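Long-range contacts in trans-4-hydroxy-L-proline dehydratase (Clostridioides difficile 70-100-2010, PDB 6VXC), which dehydrates trans-4-hydroxy-L-proline to (S)-1-pyrroline-5-carboxylate by glycyl radical chemistry, in the anaerobic breakdown of 4-hydroxyproline: residues A[368-372]-A[446-450]; A[372-376]-A[404-409]; A[397-403]-A[424-430]; A[715-721]-A[748-754]. One frame throughout, in Å; residues are numbered along the deposited sequence.

Contact 1: A[368-372]-A[446-450]; sequences INPDG and ARLGG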
loop_
_atom_site.group_PDB
_atom_site.type_symbol
_atom_site.label_atom_id
_atom_site.label_comp_id
_atom_site.label_asym_id
_atom_site.label_seq_id
_atom_site.Cartn_x
_atom_site.Cartn_y
_atom_site.Cartn_z
ATOM N N ILE A 368 17.763 11.357 0.969
ATOM C CA ILE A 368 19.114 11.455 1.506
ATOM C C ILE A 368 19.806 10.113 1.335
ATOM O O ILE A 368 19.167 9.065 1.240
ATOM C CB ILE A 368 19.121 11.888 2.986
ATOM C CG1 ILE A 368 18.262 10.937 3.831
ATOM C CG2 ILE A 368 18.607 13.307 3.134
ATOM C CD1 ILE A 368 18.208 11.342 5.238
ATOM N N ASN A 369 21.136 10.158 1.285
ATOM C CA ASN A 369 21.924 8.938 1.192
ATOM C C ASN A 369 22.133 8.340 2.578
ATOM O O ASN A 369 21.735 8.917 3.594
ATOM C CB ASN A 369 23.240 9.216 0.454
ATOM C CG ASN A 369 24.135 10.222 1.156
ATOM O OD1 ASN A 369 24.092 10.397 2.365
ATOM N ND2 ASN A 369 24.983 10.880 0.374
ATOM N N PRO A 370 22.739 7.153 2.653
ATOM C CA PRO A 370 22.919 6.517 3.961
ATOM C C PRO A 370 23.716 7.357 4.945
ATOM O O PRO A 370 23.573 7.148 6.153
ATOM C CB PRO A 370 23.627 5.203 3.610
ATOM C CG PRO A 370 23.134 4.895 2.243
ATOM C CD PRO A 370 23.062 6.229 1.549
ATOM N N ASP A 371 24.516 8.319 4.481
ATOM C CA ASP A 371 25.221 9.219 5.384
ATOM C C ASP A 371 24.368 10.400 5.828
ATOM O O ASP A 371 24.814 11.180 6.670
ATOM C CB ASP A 371 26.502 9.751 4.718
ATOM C CG ASP A 371 27.571 8.676 4.553
ATOM O OD1 ASP A 371 27.633 7.771 5.401
ATOM O OD2 ASP A 371 28.347 8.741 3.582
ATOM N N GLY A 372 23.153 10.543 5.312
ATOM C CA GLY A 372 22.293 11.642 5.700
ATOM C C GLY A 372 22.400 12.923 4.891
ATOM O O GLY A 372 21.805 13.933 5.285
ATOM N N ALA A 446 17.323 5.104 10.416
ATOM C CA ALA A 446 16.285 5.964 9.853
ATOM C C ALA A 446 16.695 6.543 8.500
ATOM O O ALA A 446 15.843 6.716 7.622
ATOM C CB ALA A 446 15.952 7.093 10.831
ATOM N N ARG A 447 17.988 6.836 8.313
ATOM C CA ARG A 447 18.481 7.362 7.048
ATOM C C ARG A 447 18.307 6.382 5.895
ATOM O O ARG A 447 18.438 6.786 4.734
ATOM C CB ARG A 447 19.956 7.753 7.190
ATOM C CG ARG A 447 20.182 8.994 8.041
ATOM C CD ARG A 447 21.652 9.137 8.443
ATOM N NE ARG A 447 21.902 10.385 9.157
ATOM C CZ ARG A 447 22.917 10.589 9.993
ATOM N NH1 ARG A 447 23.050 11.767 10.587
ATOM N NH2 ARG A 447 23.797 9.627 10.229
ATOM N N LEU A 448 18.027 5.116 6.176
ATOM C CA LEU A 448 17.769 4.151 5.119
ATOM C C LEU A 448 16.282 4.024 4.811
ATOM O O LEU A 448 15.907 3.262 3.920
ATOM C CB LEU A 448 18.346 2.774 5.512
ATOM C CG LEU A 448 19.834 2.765 5.885
ATOM C CD1 LEU A 448 20.335 1.401 6.413
ATOM C CD2 LEU A 448 20.698 3.221 4.717
ATOM N N GLY A 449 15.433 4.786 5.494
ATOM C CA GLY A 449 14.001 4.589 5.446
ATOM C C GLY A 449 13.277 5.466 4.428
ATOM O O GLY A 449 13.857 6.248 3.679
ATOM N N GLY A 450 11.963 5.329 4.440
ATOM C CA GLY A 450 11.136 6.047 3.502
ATOM C C GLY A 450 9.690 5.669 3.707
ATOM O O GLY A 450 9.298 5.247 4.797
HETATM O O HOH W 1 19.551 6.403 2.146
HETATM O O HOH W 2 24.598 7.399 8.990
#
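Arg447 NH2 gives a hydrogen bond of 2.7 Å to a water, and this same water donates to Pro370 O at 3.0 Å, so that a single molecule ties the guanidinium to the backbone opposite. The water lies at the edge of the guanidinium, in its plane. Over one face of the group, above its centre, stands Asp371 O, 3.8 Å from the plane. Arg447 arrives there by leaving its backbone with CG anti to the carbonyl carbon (chi1 -71°) and then running extended as far as NE. Along the way its aliphatic part is lined by segment 368-372: Arg447 CG meets Ile368 CD1 at 4.2 Å, the two side chains crossing at about a right angle, and Arg447 CD lies 3.6 Å from Pro370 O. Gly372 CA approaches Arg447 NE obliquely.

Two type I beta turns, Asn369 to Gly372 and Ala446 to Gly449, are thus set against each other, joining the loop after strand 362-366 to the loop before strand 450-452. Leu448 CD2 meets Pro370 CB at 3.7 Å, with Pro370 CG next, these side chains also crossing at about a right angle. A second water lies 2.8 Å from both Ile368 O and Arg447 O and can donate to either; Ile368 O is also bonded by Arg304. Asn369 OD1 accepts from the backbone N of Gln373, just past the first turn. The arginine stem and the Pro370–Leu448 pair supply apolar packing, whereas the polar link between the turns probably depends on ordered water.

Contact 2: A[372-376]-A[404-409]; sequences GQDGV and KTPQKF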
loop_
_atom_site.group_PDB
_atom_site.type_symbol
_atom_site.label_atom_id
_atom_site.label_comp_id
_atom_site.label_asym_id
_atom_site.label_seq_id
_atom_site.Cartn_x
_atom_site.Cartn_y
_atom_site.Cartn_z
ATOM N N GLY A 372 23.153 10.543 5.312
ATOM C CA GLY A 372 22.293 11.642 5.700
ATOM C C GLY A 372 22.400 12.923 4.891
ATOM O O GLY A 372 21.805 13.933 5.285
ATOM N N GLN A 373 23.168 12.939 3.813
ATOM C CA GLN A 373 23.296 14.115 2.963
ATOM C C GLN A 373 22.463 13.936 1.689
ATOM O O GLN A 373 21.964 12.851 1.398
ATOM C CB GLN A 373 24.782 14.377 2.659
ATOM C CG GLN A 373 25.606 14.740 3.922
ATOM C CD GLN A 373 25.120 16.034 4.631
ATOM O OE1 GLN A 373 24.647 16.972 3.980
ATOM N NE2 GLN A 373 25.215 16.064 5.961
ATOM N N ASP A 374 22.329 15.020 0.920
ATOM C CA ASP A 374 21.533 15.034 -0.306
ATOM C C ASP A 374 21.768 13.794 -1.156
ATOM O O ASP A 374 22.900 13.482 -1.517
ATOM C CB ASP A 374 21.851 16.297 -1.121
ATOM C CG ASP A 374 21.261 16.252 -2.524
ATOM O OD1 ASP A 374 20.229 15.565 -2.723
ATOM O OD2 ASP A 374 21.832 16.905 -3.425
ATOM N N GLY A 375 20.686 13.073 -1.458
ATOM C CA GLY A 375 20.754 11.815 -2.180
ATOM C C GLY A 375 20.467 11.874 -3.666
ATOM O O GLY A 375 20.566 10.852 -4.352
ATOM N N VAL A 376 20.091 13.040 -4.189
ATOM C CA VAL A 376 19.864 13.158 -5.624
ATOM C C VAL A 376 21.154 12.838 -6.362
ATOM O O VAL A 376 22.216 13.388 -6.058
ATOM C CB VAL A 376 19.334 14.558 -5.966
ATOM C CG1 VAL A 376 19.375 14.797 -7.468
ATOM C CG2 VAL A 376 17.908 14.705 -5.423
ATOM N N LYS A 404 17.637 19.468 1.951
ATOM C CA LYS A 404 18.905 19.335 1.246
ATOM C C LYS A 404 18.754 19.056 -0.247
ATOM O O LYS A 404 19.766 19.031 -0.953
ATOM C CB LYS A 404 19.740 18.206 1.866
ATOM C CG LYS A 404 19.962 18.274 3.390
ATOM C CD LYS A 404 20.741 17.047 3.803
ATOM C CE LYS A 404 21.307 17.104 5.217
ATOM N NZ LYS A 404 20.276 16.828 6.212
ATOM N N THR A 405 17.533 18.872 -0.733
ATOM C CA THR A 405 17.261 18.503 -2.118
ATOM C C THR A 405 17.431 19.717 -3.029
ATOM O O THR A 405 16.899 20.786 -2.732
ATOM C CB THR A 405 15.832 17.965 -2.249
ATOM O OG1 THR A 405 15.671 16.790 -1.443
ATOM C CG2 THR A 405 15.478 17.668 -3.718
ATOM N N PRO A 406 18.141 19.587 -4.144
ATOM C CA PRO A 406 18.261 20.718 -5.074
ATOM C C PRO A 406 16.909 21.124 -5.638
ATOM O O PRO A 406 16.042 20.287 -5.892
ATOM C CB PRO A 406 19.204 20.186 -6.160
ATOM C CG PRO A 406 19.930 19.034 -5.489
ATOM C CD PRO A 406 18.974 18.443 -4.539
ATOM N N GLN A 407 16.709 22.433 -5.777
ATOM C CA GLN A 407 15.442 22.919 -6.310
ATOM C C GLN A 407 15.180 22.381 -7.713
ATOM O O GLN A 407 14.029 22.151 -8.081
ATOM C CB GLN A 407 15.418 24.449 -6.300
ATOM C CG GLN A 407 14.035 25.039 -6.570
ATOM C CD GLN A 407 13.098 24.921 -5.383
ATOM O OE1 GLN A 407 13.410 24.257 -4.392
ATOM N NE2 GLN A 407 11.949 25.594 -5.467
ATOM N N LYS A 408 16.227 22.150 -8.499
ATOM C CA LYS A 408 16.033 21.598 -9.837
ATOM C C LYS A 408 15.325 20.246 -9.788
ATOM O O LYS A 408 14.468 19.951 -10.631
ATOM C CB LYS A 408 17.380 21.459 -10.550
ATOM C CG LYS A 408 17.301 20.751 -11.898
ATOM C CD LYS A 408 18.679 20.632 -12.573
ATOM C CE LYS A 408 18.604 19.805 -13.848
ATOM N NZ LYS A 408 19.953 19.468 -14.366
ATOM N N PHE A 409 15.682 19.404 -8.816
ATOM C CA PHE A 409 15.042 18.098 -8.711
ATOM C C PHE A 409 13.569 18.252 -8.352
ATOM O O PHE A 409 12.699 17.647 -8.980
ATOM C CB PHE A 409 15.769 17.241 -7.675
ATOM C CG PHE A 409 15.172 15.858 -7.496
ATOM C CD1 PHE A 409 15.499 14.832 -8.368
ATOM C CD2 PHE A 409 14.290 15.590 -6.455
ATOM C CE1 PHE A 409 14.962 13.562 -8.207
ATOM C CE2 PHE A 409 13.739 14.315 -6.294
ATOM C CZ PHE A 409 14.082 13.296 -7.179
HETATM O O HOH W 3 17.615 15.229 -2.077
#
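One face of the Phe409 ring receives Val376 CG2, which sits 3.8 Å from the ring centroid and 18° off the normal, a CH-pi contact displaced toward the CB end of the ring, where Phe409 CG is the nearest atom at 3.6 Å. The other flat group, the carboxylate of Asp374, is met from above its plane by the backbone N of Val376, which bonds to Asp374 OD1 at 2.9 Å. This is an Asx turn, in the loop before helix 378-390, which here meets the start of helix 407-418, the helix of a beta-alpha-beta unit. Phe409 CG is anti to its backbone N (chi1 -180°), which carries the ring back from the first helical turn toward Val376; Val399 and Ile401 of the neighbouring strand and Leu384 of helix 378-390 also touch it.

Pro406 occupies the N-cap position of the helix. Its ring and the Asp374 carboxylate approach from opposite directions, with Asp374 OD2 3.4 Å from Pro406 CD, and Val376 CG2 also packs on Pro406 CD. A water links the two segments: it donates to Asp374 OD1 at 2.7 Å and accepts from Thr405 OG1, whose hydroxyl is also bonded to the backbone N of Ser402. OD1 is therefore gripped twice, by the turn and by the water. The Lys404 side chain crosses that of Gln373 at a slant and passes Gly372 O; extended as far as CE, it sets CE 3.2 Å from Gly372 O and 3.6 Å from Gln373 OE1, and the bend at chi4 (78°) turns only NZ.

Contact 3: A[397-403]-A[424-430]; sequences SNVQISK and PAFYNTE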
loop_
_atom_site.group_PDB
_atom_site.type_symbol
_atom_site.label_atom_id
_atom_site.label_comp_id
_atom_site.label_asym_id
_atom_site.label_seq_id
_atom_site.Cartn_x
_atom_site.Cartn_y
_atom_site.Cartn_z
ATOM N N SER A 397 5.769 5.634 -8.577
ATOM C CA SER A 397 7.072 6.297 -8.613
ATOM C C SER A 397 6.958 7.684 -7.981
ATOM O O SER A 397 6.336 8.589 -8.551
ATOM C CB SER A 397 7.593 6.389 -10.048
ATOM O OG SER A 397 8.845 7.063 -10.080
ATOM N N ASN A 398 7.571 7.853 -6.818
ATOM C CA ASN A 398 7.410 9.055 -6.008
ATOM C C ASN A 398 8.771 9.633 -5.652
ATOM O O ASN A 398 9.811 9.006 -5.869
ATOM C CB ASN A 398 6.612 8.738 -4.739
ATOM C CG ASN A 398 5.279 8.157 -5.062
ATOM O OD1 ASN A 398 4.493 8.776 -5.760
ATOM N ND2 ASN A 398 5.043 6.947 -4.638
ATOM N N VAL A 399 8.754 10.814 -5.030
ATOM C CA VAL A 399 9.976 11.513 -4.666
ATOM C C VAL A 399 9.970 11.840 -3.176
ATOM O O VAL A 399 8.920 12.113 -2.588
ATOM C CB VAL A 399 10.165 12.789 -5.522
ATOM C CG1 VAL A 399 10.244 12.399 -6.997
ATOM C CG2 VAL A 399 9.073 13.826 -5.268
ATOM N N GLN A 400 11.146 11.729 -2.566
ATOM C CA GLN A 400 11.427 12.263 -1.244
ATOM C C GLN A 400 12.103 13.618 -1.407
ATOM O O GLN A 400 13.146 13.728 -2.060
ATOM C CB GLN A 400 12.318 11.322 -0.433
ATOM C CG GLN A 400 11.582 10.318 0.439
ATOM C CD GLN A 400 12.496 9.679 1.478
ATOM O OE1 GLN A 400 13.207 10.375 2.204
ATOM N NE2 GLN A 400 12.514 8.348 1.523
ATOM N N ILE A 401 11.522 14.631 -0.792
ATOM C CA ILE A 401 12.024 15.988 -0.846
ATOM C C ILE A 401 12.567 16.315 0.533
ATOM O O ILE A 401 11.839 16.229 1.523
ATOM C CB ILE A 401 10.923 16.972 -1.267
ATOM C CG1 ILE A 401 10.340 16.591 -2.638
ATOM C CG2 ILE A 401 11.439 18.400 -1.214
ATOM C CD1 ILE A 401 11.355 16.454 -3.772
ATOM N N SER A 402 13.844 16.671 0.586
ATOM C CA SER A 402 14.551 17.110 1.777
ATOM C C SER A 402 14.845 18.601 1.672
ATOM O O SER A 402 14.908 19.163 0.578
ATOM C CB SER A 402 15.868 16.321 1.938
ATOM O OG SER A 402 16.757 16.913 2.872
ATOM N N LYS A 403 15.063 19.231 2.830
ATOM C CA LYS A 403 15.636 20.574 2.836
ATOM C C LYS A 403 16.978 20.615 2.107
ATOM O O LYS A 403 17.418 21.693 1.702
ATOM C CB LYS A 403 15.803 21.063 4.271
ATOM C CG LYS A 403 16.793 20.236 5.054
ATOM C CD LYS A 403 16.916 20.679 6.501
ATOM C CE LYS A 403 18.009 19.875 7.215
ATOM N NZ LYS A 403 18.232 20.326 8.618
ATOM N N PRO A 424 4.469 12.180 -9.625
ATOM C CA PRO A 424 4.826 11.576 -8.338
ATOM C C PRO A 424 4.114 12.257 -7.174
ATOM O O PRO A 424 3.780 13.442 -7.278
ATOM C CB PRO A 424 6.332 11.841 -8.237
ATOM C CG PRO A 424 6.464 13.223 -8.907
ATOM C CD PRO A 424 5.464 13.182 -10.061
ATOM N N ALA A 425 3.898 11.522 -6.086
ATOM C CA ALA A 425 3.594 12.154 -4.820
ATOM C C ALA A 425 4.897 12.652 -4.195
ATOM O O ALA A 425 5.991 12.205 -4.549
ATOM C CB ALA A 425 2.895 11.180 -3.874
ATOM N N PHE A 426 4.763 13.553 -3.231
ATOM C CA PHE A 426 5.892 14.176 -2.554
ATOM C C PHE A 426 5.879 13.792 -1.080
ATOM O O PHE A 426 4.849 13.925 -0.419
ATOM C CB PHE A 426 5.839 15.708 -2.708
ATOM C CG PHE A 426 5.797 16.182 -4.152
ATOM C CD1 PHE A 426 4.597 16.242 -4.844
ATOM C CD2 PHE A 426 6.954 16.574 -4.800
ATOM C CE1 PHE A 426 4.552 16.676 -6.169
ATOM C CE2 PHE A 426 6.918 17.007 -6.113
ATOM C CZ PHE A 426 5.716 17.054 -6.807
ATOM N N TYR A 427 7.026 13.348 -0.561
ATOM C CA TYR A 427 7.189 12.970 0.838
ATOM C C TYR A 427 8.300 13.792 1.476
ATOM O O TYR A 427 9.329 14.044 0.845
ATOM C CB TYR A 427 7.527 11.473 1.001
ATOM C CG TYR A 427 6.524 10.532 0.385
ATOM C CD1 TYR A 427 5.304 10.290 1.009
ATOM C CD2 TYR A 427 6.807 9.869 -0.802
ATOM C CE1 TYR A 427 4.368 9.443 0.447
ATOM C CE2 TYR A 427 5.888 9.015 -1.375
ATOM C CZ TYR A 427 4.665 8.803 -0.743
ATOM O OH TYR A 427 3.762 7.948 -1.311
ATOM N N ASN A 428 8.100 14.165 2.740
ATOM C CA ASN A 428 9.015 15.030 3.489
ATOM C C ASN A 428 10.081 14.174 4.172
ATOM O O ASN A 428 9.806 13.501 5.171
ATOM C CB ASN A 428 8.236 15.861 4.504
ATOM C CG ASN A 428 9.118 16.812 5.298
ATOM O OD1 ASN A 428 10.339 16.743 5.232
ATOM N ND2 ASN A 428 8.489 17.736 6.024
ATOM N N THR A 429 11.302 14.215 3.638
ATOM C CA THR A 429 12.390 13.406 4.185
ATOM C C THR A 429 12.624 13.695 5.662
ATOM O O THR A 429 12.839 12.767 6.456
ATOM C CB THR A 429 13.676 13.637 3.389
ATOM O OG1 THR A 429 13.512 13.158 2.050
ATOM C CG2 THR A 429 14.865 12.959 4.066
ATOM N N GLU A 430 12.599 14.967 6.055
ATOM C CA GLU A 430 12.850 15.277 7.460
ATOM C C GLU A 430 11.737 14.749 8.354
ATOM O O GLU A 430 12.008 14.331 9.478
ATOM C CB GLU A 430 13.050 16.780 7.680
ATOM C CG GLU A 430 14.498 17.199 7.393
ATOM C CD GLU A 430 14.805 17.172 5.905
ATOM O OE1 GLU A 430 14.103 17.888 5.180
ATOM O OE2 GLU A 430 15.703 16.413 5.464
HETATM O O HOH W 4 11.462 18.768 2.850
#
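Tyr427 leaves its strand with CB 3.9 Å from Val399 O; its CD2 comes to 3.6 Å from that same oxygen, and CE2 is met at the ring edge by Asn398 CB at 3.5 Å. At the tip, OH is hydrogen-bonded to Cys454 O and Asn362 ND2, which places the ring beside the probable thiyl-radical cysteine. Asn398 turns its amide almost perpendicular to this ring and uses OD1 to accept from Ala425 N at 2.8 Å.

Strands 396-401 and 426-428 pair in parallel, with helix 407-418 as the crossover of a beta-alpha-beta unit, probably within the beta/alpha barrel of glycyl radical enzymes. Val399 and Ile401 lie side by side with Phe426 on the face toward that helix. On the face of Gln400 and Tyr427, Thr429 OG1 donates in plane to a lone pair of Gln400 OE1 at 2.8 Å.

Beyond the strands, Glu430, bent at its second torsion (chi2 72°), spreads its carboxylate across the end of strand 396-401: OE2 takes Ser402 OG at 2.8 Å and OE1 takes Lys403 N at 2.9 Å, both on the syn side. Such double gripping would favour an ionised carboxylate and fixes the new helix to the end of the adjacent strand.

Contact 4: A[715-721]-A[748-754]; sequences HIKTGGT and YFNMDGH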
loop_
_atom_site.group_PDB
_atom_site.type_symbol
_atom_site.label_atom_id
_atom_site.label_comp_id
_atom_site.label_asym_id
_atom_site.label_seq_id
_atom_site.Cartn_x
_atom_site.Cartn_y
_atom_site.Cartn_z
ATOM N N HIS A 715 2.417 15.293 12.622
ATOM C CA HIS A 715 2.815 14.223 11.718
ATOM C C HIS A 715 3.938 13.371 12.292
ATOM O O HIS A 715 4.006 12.175 12.007
ATOM C CB HIS A 715 3.224 14.817 10.367
ATOM C CG HIS A 715 2.155 15.665 9.763
ATOM N ND1 HIS A 715 1.217 15.162 8.897
ATOM C CD2 HIS A 715 1.827 16.966 9.959
ATOM C CE1 HIS A 715 0.358 16.114 8.574
ATOM N NE2 HIS A 715 0.710 17.221 9.201
ATOM N N ILE A 716 4.806 13.954 13.121
ATOM C CA ILE A 716 5.964 13.208 13.597
ATOM C C ILE A 716 5.547 12.021 14.456
ATOM O O ILE A 716 6.270 11.021 14.530
ATOM C CB ILE A 716 6.936 14.131 14.348
ATOM C CG1 ILE A 716 7.307 15.335 13.486
ATOM C CG2 ILE A 716 8.163 13.345 14.794
ATOM C CD1 ILE A 716 7.695 14.969 12.092
ATOM N N LYS A 717 4.391 12.107 15.113
ATOM C CA LYS A 717 3.865 11.049 15.975
ATOM C C LYS A 717 3.100 9.970 15.221
ATOM O O LYS A 717 2.539 9.082 15.864
ATOM C CB LYS A 717 2.961 11.657 17.047
ATOM C CG LYS A 717 3.712 12.498 18.052
ATOM C CD LYS A 717 2.767 13.083 19.100
ATOM C CE LYS A 717 3.550 13.951 20.080
ATOM N NZ LYS A 717 2.654 14.673 21.015
ATOM N N THR A 718 3.069 10.017 13.892
ATOM C CA THR A 718 2.380 9.024 13.082
ATOM C C THR A 718 3.381 8.218 12.262
ATOM O O THR A 718 4.575 8.524 12.199
ATOM C CB THR A 718 1.384 9.667 12.118
ATOM O OG1 THR A 718 2.102 10.256 11.027
ATOM C CG2 THR A 718 0.512 10.734 12.813
ATOM N N GLY A 719 2.860 7.187 11.600
ATOM C CA GLY A 719 3.593 6.501 10.559
ATOM C C GLY A 719 3.168 6.969 9.180
ATOM O O GLY A 719 3.201 6.189 8.223
ATOM N N GLY A 720 2.702 8.220 9.075
ATOM C CA GLY A 720 2.351 8.794 7.792
ATOM C C GLY A 720 0.913 9.282 7.678
ATOM O O GLY A 720 -0.006 8.677 8.240
ATOM N N THR A 721 0.711 10.375 6.935
ATOM C CA THR A 721 -0.603 10.944 6.668
ATOM C C THR A 721 -0.706 11.265 5.180
ATOM O O THR A 721 0.302 11.564 4.530
ATOM C CB THR A 721 -0.850 12.234 7.453
ATOM O OG1 THR A 721 0.101 13.219 7.034
ATOM C CG2 THR A 721 -0.750 12.001 8.971
ATOM N N TYR A 748 4.647 23.498 3.035
ATOM C CA TYR A 748 4.051 22.453 3.855
ATOM C C TYR A 748 5.130 21.681 4.596
ATOM O O TYR A 748 5.035 21.471 5.806
ATOM C CB TYR A 748 3.224 21.509 2.977
ATOM C CG TYR A 748 2.413 20.477 3.753
ATOM C CD1 TYR A 748 1.738 20.822 4.928
ATOM C CD2 TYR A 748 2.298 19.167 3.291
ATOM C CE1 TYR A 748 0.983 19.881 5.623
ATOM C CE2 TYR A 748 1.550 18.217 3.980
ATOM C CZ TYR A 748 0.895 18.576 5.145
ATOM O OH TYR A 748 0.154 17.636 5.842
ATOM N N PHE A 749 6.196 21.303 3.887
ATOM C CA PHE A 749 7.231 20.480 4.505
ATOM C C PHE A 749 8.042 21.285 5.512
ATOM O O PHE A 749 8.533 20.731 6.506
ATOM C CB PHE A 749 8.134 19.857 3.434
ATOM C CG PHE A 749 7.462 18.778 2.604
ATOM C CD1 PHE A 749 6.145 18.409 2.835
ATOM C CD2 PHE A 749 8.165 18.134 1.595
ATOM C CE1 PHE A 749 5.531 17.417 2.074
ATOM C CE2 PHE A 749 7.567 17.146 0.822
ATOM C CZ PHE A 749 6.248 16.787 1.063
ATOM N N ASN A 750 8.158 22.597 5.305
ATOM C CA ASN A 750 8.835 23.403 6.299
ATOM C C ASN A 750 8.066 23.436 7.610
ATOM O O ASN A 750 8.670 23.694 8.649
ATOM C CB ASN A 750 9.047 24.838 5.791
ATOM C CG ASN A 750 10.210 25.515 6.482
ATOM O OD1 ASN A 750 11.352 25.085 6.334
ATOM N ND2 ASN A 750 9.930 26.531 7.275
ATOM N N MET A 751 6.757 23.187 7.582
ATOM C CA MET A 751 5.949 23.039 8.789
ATOM C C MET A 751 5.840 21.588 9.251
ATOM O O MET A 751 5.004 21.290 10.115
ATOM C CB MET A 751 4.550 23.610 8.564
ATOM C CG MET A 751 4.519 25.087 8.246
ATOM S SD MET A 751 2.861 25.751 8.043
ATOM C CE MET A 751 2.291 25.012 6.530
ATOM N N ASP A 752 6.645 20.694 8.675
ATOM C CA ASP A 752 6.730 19.274 9.027
ATOM C C ASP A 752 5.527 18.454 8.573
ATOM O O ASP A 752 5.262 17.395 9.129
ATOM C CB ASP A 752 6.966 19.109 10.534
ATOM C CG ASP A 752 8.338 19.603 10.954
ATOM O OD1 ASP A 752 9.271 19.489 10.132
ATOM O OD2 ASP A 752 8.474 20.154 12.058
ATOM N N GLY A 753 4.813 18.908 7.549
ATOM C CA GLY A 753 3.847 18.048 6.896
ATOM C C GLY A 753 4.531 16.844 6.281
ATOM O O GLY A 753 5.698 16.887 5.931
ATOM N N HIS A 754 3.798 15.737 6.211
ATOM C CA HIS A 754 4.354 14.450 5.817
ATOM C C HIS A 754 4.347 14.221 4.306
ATOM O O HIS A 754 5.326 13.714 3.747
ATOM C CB HIS A 754 3.571 13.329 6.515
ATOM C CG HIS A 754 3.988 11.960 6.103
ATOM N ND1 HIS A 754 5.124 11.351 6.578
ATOM C CD2 HIS A 754 3.429 11.088 5.235
ATOM C CE1 HIS A 754 5.236 10.149 6.039
ATOM N NE2 HIS A 754 4.224 9.969 5.212
HETATM O O HOH W 5 0.590 15.021 5.005
#
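The 3-10 turn at His715 comes nearest the other segment at His754 (CA atoms 6.1 Å apart), just past helix 734-750. The His715 ring lies under this exit: Gly753 CA sits over one face, 4.0 Å from the centroid (CH-pi), with His754 N over the same face. Tyr748 turns an edge toward His715 in an offset edge-to-face pair, planes at 89°, with OH 3.1 Å from His715 CE1. Gly753 CA also lies over one Tyr748 face, toward the rim.

That glycine follows Asp752, the C-prime residue of a Schellman motif (Gly753 N to Tyr748 O, Asp752 N to Phe749 O). In segment 715-721 an ST turn shapes the loop: Thr718 OG1 accepts from Gly720 N and donates to His715 O. Thr721 OG1 and His715 ND1 share a hydrogen bond of 2.9 Å, His715 NE2 is bonded to Cys710 O, and a water joins Thr721 OG1 to Tyr748 OH.

With CG trans to N (chi1 176°), the His754 ring reaches Gly720, whose CA is 3.5 Å from its centroid. His754 CD2 meets Thr721 O near the ring plane at 3.2 Å; ND1 is bonded to Glu435 OE2 and NE2 to Val455 O, between the probable active-site residues Cys454 and Glu456.

Contacts 1 and 2 both open in the loop that follows strand 362-366, and they share Gly372. Contact 3 opens at strand 396-401 before contact 2 closes at the start of helix 407-418, so these two cross; contact 3 then closes at strand 426-428 and the beginning of helix 429-438. Contact 1 closes last of the three, at 446-450, leaving contact 3 nested within its loop. Gln400 of contact 3 probably bonds to Gly449 O of contact 1. Contact 4 follows in series, in the glycine radical region, and the Asn428 side chain of contact 3 bonds to its Gly753 O, joining that region to the parallel strand pair.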